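Local structure of histidine kinase (Methanosarcina mazei, 3LI9) at residues Tyr143-Gly147 / Ile148-Ser152; Val171-Glu174 / Tyr175-Asp178. The protein is probably a membrane-bound sensor histidine kinase that uses ATP to phosphorylate a protein histidine, this chain being its extracellular PDC-fold (Cache) sensor domain. All coordinates share one frame; numbering follows the deposited sequence.

Contact 1: residues Tyr143-Gly147 / Ile148-Ser152; sequences YFYEG and IFMVS. With BTB (2-[bis-(2-hydroxy-ethyl)-amino]-2-hydroxymethyl-propane-1,3-diol), chain B.
Tyr143 and the selenomethionine Met150 face each other across a tight antiparallel beta hairpin of the PDC (Cache) fold, closed by a type I' turn from Tyr145 to Ile148. Met150 CG lies over one face of the Tyr143 ring, toward its rim, in a CH-pi contact 3.9 Å from the ring centroid; SE sits obliquely beside the ring, a Met-aromatic contact. Both first torsions, 61° for Tyr143 and 62° for Met150, place CG between the backbone N and carbonyl carbon, bringing ring and chain together. The bend at chi3 carries the CE methyl to the edge of the Tyr145 ring. That ring has BTB C6, from a buffer molecule probably taken up during crystallisation, over the centre of one face and Glu146 CG over the other. Asp170 OD2 is also hydrogen-bonded to the buffer molecule. With Tyr143 cut back to an alanine, Met150 CG would probably lose the ring face it lies on, and BTB O6 its phenol partner. Phe144 and Phe149 occupy the other face of the sheet, their planes 35° apart, with Phe149 CD1 over the centre of the Phe144 ring. Backbone bonds pair Tyr143 with Met150 and Tyr145 with Ile148. Gly147 adopts a conformation in which a side chain would jam against the preceding carbonyl. Tyr143 OH and BTB O6 form a 2.6 Å hydrogen bond, O6 lying in the ring plane at its edge.

Contact 2: residues Val171-Glu174 / Tyr175-Asp178; sequences VPLE and YVDD
The passage from strand 162-172 into the short helix 174-180 is made here, its first turn secured by backbone bonds to the carbonyls of Leu173 and Glu174. Val176 N donates to Leu173 O at 2.9 Å, from above the carbonyl plane and with a bent N-H...O angle of 138°. Asp178 N reaches Glu174 O at 3.1 Å in the carbonyl plane, a nearly straight i to i+4 bond. Leu173 and Val176 run alongside each other in the same direction, CD2 of the leucine 4.1 Å from CG2 of the valine; Leu173 also packs on Phe149 and Val176 on Phe29 of helix 13-48. Tyr175 has CG between its backbone N and carbonyl carbon (chi1 82°), which turns the ring back along the chain until Pro172 O lies in the ring plane at its edge, 3.5 Å from CD2. Glu174 and Asp178 cross with their carboxylates nearly perpendicular, and OE2 of the glutamate stays 4.3 Å from OD2 of the aspartate. A water lies 2.9 Å from both Glu174 OE2 and Asp178 OD1, bridging the two carboxylates, and is likely to soften the repulsion between them. Asp177 forms a salt bridge with Lys207. An i to i+3 bond followed by an i to i+4 bond is typical of the first turn of a helix, here entered directly from a strand of the PDC (Cache) sensor domain.

From the N terminus, the long helix 13-48 comes first; much later in the chain, contact 1 forms the hairpin of strands 143-145 and 148-159, its loop closed at once by the turn. The chain then doubles back as strand 162-172, antiparallel to 148-159, and contact 2 opens where that strand gives way to helix 174-180. The two contacts are in series, neither nested nor crossed, yet they touch through the sheet: Val151 O is 2.8 Å from Val171 N and Phe149 O is 2.9 Å from Leu173 N, both probable hydrogen bonds. Together they tie the hairpin to strand 162-172 and, through it, to the start of helix 174-180.

Contact 1: residues Tyr143-Gly147 / Ile148-Ser152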
loop_
_atom_site.group_PDB
_atom_site.type_symbol
_atom_site.label_atom_id
_atom_site.label_comp_id
_atom_site.label_asym_id
_atom_site.label_seq_id
_atom_site.Cartn_x
_atom_site.Cartn_y
_atom_site.Cartn_z
ATOM N N TYR A 143 3.207 6.265 -1.945
ATOM C CA TYR A 143 3.411 7.731 -2.110
ATOM C C TYR A 143 4.177 8.238 -0.926
ATOM O O TYR A 143 4.302 7.600 0.161
ATOM C CB TYR A 143 2.068 8.451 -2.245
ATOM C CG TYR A 143 1.165 8.292 -1.040
ATOM C CD1 TYR A 143 1.201 9.218 0.042
ATOM C CD2 TYR A 143 0.283 7.182 -0.970
ATOM C CE1 TYR A 143 0.350 9.015 1.171
ATOM C CE2 TYR A 143 -0.584 6.999 0.110
ATOM C CZ TYR A 143 -0.514 7.901 1.179
ATOM O OH TYR A 143 -1.339 7.761 2.246
ATOM N N PHE A 144 4.735 9.435 -1.114
ATOM C CA PHE A 144 5.322 10.100 0.043
ATOM C C PHE A 144 4.360 11.126 0.635
ATOM O O PHE A 144 3.643 11.823 -0.111
ATOM C CB PHE A 144 6.563 10.875 -0.424
ATOM C CG PHE A 144 7.733 10.002 -0.728
ATOM C CD1 PHE A 144 8.519 9.560 0.282
ATOM C CD2 PHE A 144 7.989 9.587 -2.044
ATOM C CE1 PHE A 144 9.628 8.693 0.059
ATOM C CE2 PHE A 144 9.117 8.722 -2.269
ATOM C CZ PHE A 144 9.915 8.296 -1.215
ATOM N N TYR A 145 4.363 11.221 1.985
ATOM C CA TYR A 145 3.510 12.205 2.666
ATOM C C TYR A 145 4.296 12.700 3.865
ATOM O O TYR A 145 4.792 11.898 4.647
ATOM C CB TYR A 145 2.192 11.600 3.072
ATOM C CG TYR A 145 1.341 12.542 3.886
ATOM C CD1 TYR A 145 0.642 13.567 3.274
ATOM C CD2 TYR A 145 1.285 12.411 5.255
ATOM C CE1 TYR A 145 -0.147 14.416 4.018
ATOM C CE2 TYR A 145 0.477 13.282 6.039
ATOM C CZ TYR A 145 -0.223 14.258 5.380
ATOM O OH TYR A 145 -0.997 15.105 6.126
ATOM N N GLU A 146 4.554 14.022 3.892
ATOM C CA GLU A 146 5.371 14.595 4.984
ATOM C C GLU A 146 6.640 13.787 5.219
ATOM O O GLU A 146 7.099 13.542 6.375
ATOM C CB GLU A 146 4.455 14.908 6.255
ATOM C CG GLU A 146 3.301 15.852 5.839
ATOM C CD GLU A 146 2.287 16.247 6.938
ATOM O OE1 GLU A 146 1.323 17.053 6.643
ATOM O OE2 GLU A 146 2.467 15.733 8.055
ATOM N N GLY A 147 7.310 13.407 4.100
ATOM C CA GLY A 147 8.607 12.752 4.182
ATOM C C GLY A 147 8.560 11.230 4.387
ATOM O O GLY A 147 9.572 10.621 4.395
ATOM N N ILE A 148 7.374 10.664 4.572
ATOM C CA ILE A 148 7.286 9.236 4.846
ATOM C C ILE A 148 6.657 8.460 3.647
ATOM O O ILE A 148 5.629 8.842 3.216
ATOM C CB ILE A 148 6.469 9.011 6.088
ATOM C CG1 ILE A 148 7.242 9.712 7.254
ATOM C CG2 ILE A 148 6.347 7.468 6.394
ATOM C CD1 ILE A 148 6.461 9.864 8.444
ATOM N N PHE A 149 7.362 7.417 3.202
ATOM C CA PHE A 149 6.921 6.529 2.105
ATOM C C PHE A 149 5.890 5.562 2.684
ATOM O O PHE A 149 6.176 4.899 3.685
ATOM C CB PHE A 149 8.149 5.754 1.612
ATOM C CG PHE A 149 7.889 5.097 0.227
ATOM C CD1 PHE A 149 7.221 5.773 -0.773
ATOM C CD2 PHE A 149 8.266 3.791 0.050
ATOM C CE1 PHE A 149 6.998 5.135 -2.037
ATOM C CE2 PHE A 149 8.058 3.156 -1.150
ATOM C CZ PHE A 149 7.392 3.789 -2.145
HETATM N N MSE A 150 4.706 5.539 2.098
HETATM C CA MSE A 150 3.609 4.731 2.612
HETATM C C MSE A 150 2.604 4.338 1.536
HETATM O O MSE A 150 2.681 4.730 0.365
HETATM C CB MSE A 150 2.875 5.504 3.707
HETATM C CG MSE A 150 2.259 6.786 3.211
HETATM SE SE MSE A 150 1.446 7.792 4.770
HETATM C CE MSE A 150 3.070 8.444 5.542
ATOM N N VAL A 151 1.714 3.452 1.975
ATOM C CA VAL A 151 0.523 3.159 1.177
ATOM C C VAL A 151 -0.698 3.227 2.091
ATOM O O VAL A 151 -0.565 3.062 3.296
ATOM C CB VAL A 151 0.687 1.748 0.550
ATOM C CG1 VAL A 151 0.652 0.593 1.570
ATOM C CG2 VAL A 151 -0.203 1.578 -0.646
ATOM N N SER A 152 -1.871 3.441 1.494
ATOM C CA SER A 152 -3.098 3.484 2.283
ATOM C C SER A 152 -4.049 2.383 1.888
ATOM O O SER A 152 -4.224 2.153 0.691
ATOM C CB SER A 152 -3.798 4.857 1.989
ATOM O OG SER A 152 -4.797 5.031 2.957
HETATM C C1 BTB B . -5.423 13.092 3.274
HETATM O O1 BTB B . -5.306 13.644 4.622
HETATM C C2 BTB B . -4.152 12.343 2.783
HETATM C C3 BTB B . -3.075 13.388 2.889
HETATM O O3 BTB B . -3.563 14.170 3.985
HETATM C C4 BTB B . -4.250 11.936 1.352
HETATM O O4 BTB B . -3.163 11.006 1.213
HETATM N N BTB B . -3.832 11.090 3.556
HETATM C C5 BTB B . -3.025 11.443 4.712
HETATM C C6 BTB B . -1.614 10.827 4.606
HETATM O O6 BTB B . -1.686 9.491 4.201
HETATM C C7 BTB B . -5.157 10.534 3.917
HETATM C C8 BTB B . -5.165 9.067 4.409
HETATM O O8 BTB B . -4.350 8.214 3.639
#

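Contact 2: residues Val171-Glu174 / Tyr175-Asp178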
loop_
_atom_site.group_PDB
_atom_site.type_symbol
_atom_site.label_atom_id
_atom_site.label_comp_id
_atom_site.label_asym_id
_atom_site.label_seq_id
_atom_site.Cartn_x
_atom_site.Cartn_y
_atom_site.Cartn_z
ATOM N N VAL A 171 0.134 2.828 6.020
ATOM C CA VAL A 171 1.151 1.818 6.327
ATOM C C VAL A 171 2.531 2.299 5.797
ATOM O O VAL A 171 2.714 2.334 4.593
ATOM C CB VAL A 171 0.795 0.506 5.660
ATOM C CG1 VAL A 171 1.818 -0.651 6.031
ATOM C CG2 VAL A 171 -0.630 0.005 6.227
ATOM N N PRO A 172 3.491 2.603 6.654
ATOM C CA PRO A 172 4.856 3.008 6.141
ATOM C C PRO A 172 5.495 1.799 5.488
ATOM O O PRO A 172 5.322 0.619 5.910
ATOM C CB PRO A 172 5.713 3.277 7.433
ATOM C CG PRO A 172 4.599 3.608 8.474
ATOM C CD PRO A 172 3.329 2.790 8.116
ATOM N N LEU A 173 6.256 2.067 4.431
ATOM C CA LEU A 173 6.874 0.987 3.679
ATOM C C LEU A 173 8.399 0.943 3.781
ATOM O O LEU A 173 9.049 0.127 3.085
ATOM C CB LEU A 173 6.535 1.144 2.189
ATOM C CG LEU A 173 5.038 1.020 1.864
ATOM C CD1 LEU A 173 4.670 1.545 0.427
ATOM C CD2 LEU A 173 4.601 -0.417 2.135
ATOM N N GLU A 174 8.983 1.731 4.685
ATOM C CA GLU A 174 10.434 1.572 4.854
ATOM C C GLU A 174 10.868 0.152 5.117
ATOM O O GLU A 174 11.918 -0.286 4.617
ATOM C CB GLU A 174 10.892 2.444 6.045
ATOM C CG GLU A 174 12.395 2.476 6.181
ATOM C CD GLU A 174 12.822 3.468 7.268
ATOM O OE1 GLU A 174 12.020 4.379 7.595
ATOM O OE2 GLU A 174 13.925 3.324 7.803
ATOM N N TYR A 175 10.051 -0.637 5.808
ATOM C CA TYR A 175 10.424 -2.007 6.171
ATOM C C TYR A 175 10.636 -2.861 4.920
ATOM O O TYR A 175 11.422 -3.812 4.926
ATOM C CB TYR A 175 9.358 -2.637 7.103
ATOM C CG TYR A 175 8.202 -3.164 6.331
ATOM C CD1 TYR A 175 8.156 -4.536 5.897
ATOM C CD2 TYR A 175 7.111 -2.341 6.038
ATOM C CE1 TYR A 175 7.070 -5.016 5.142
ATOM C CE2 TYR A 175 6.011 -2.820 5.348
ATOM C CZ TYR A 175 5.994 -4.152 4.910
ATOM O OH TYR A 175 4.935 -4.591 4.179
ATOM N N VAL A 176 9.929 -2.505 3.861
ATOM C CA VAL A 176 10.112 -3.264 2.613
ATOM C C VAL A 176 11.548 -3.194 2.118
ATOM O O VAL A 176 12.129 -4.233 1.722
ATOM C CB VAL A 176 9.118 -2.816 1.580
ATOM C CG1 VAL A 176 9.371 -3.544 0.206
ATOM C CG2 VAL A 176 7.704 -3.073 2.080
ATOM N N ASP A 177 12.116 -1.991 2.113
ATOM C CA ASP A 177 13.494 -1.830 1.710
ATOM C C ASP A 177 14.390 -2.543 2.695
ATOM O O ASP A 177 15.320 -3.213 2.291
ATOM C CB ASP A 177 13.904 -0.361 1.625
ATOM C CG ASP A 177 15.267 -0.177 0.942
ATOM O OD1 ASP A 177 15.514 -0.763 -0.117
ATOM O OD2 ASP A 177 16.159 0.512 1.491
ATOM N N ASP A 178 14.157 -2.374 3.993
ATOM C CA ASP A 178 15.002 -3.100 4.972
ATOM C C ASP A 178 15.117 -4.612 4.716
ATOM O O ASP A 178 16.218 -5.182 4.763
ATOM C CB ASP A 178 14.568 -2.856 6.421
ATOM C CG ASP A 178 14.629 -1.368 6.790
ATOM O OD1 ASP A 178 15.319 -0.582 6.096
ATOM O OD2 ASP A 178 13.951 -0.969 7.762
HETATM O O HOH W 1 15.781 2.292 5.843
#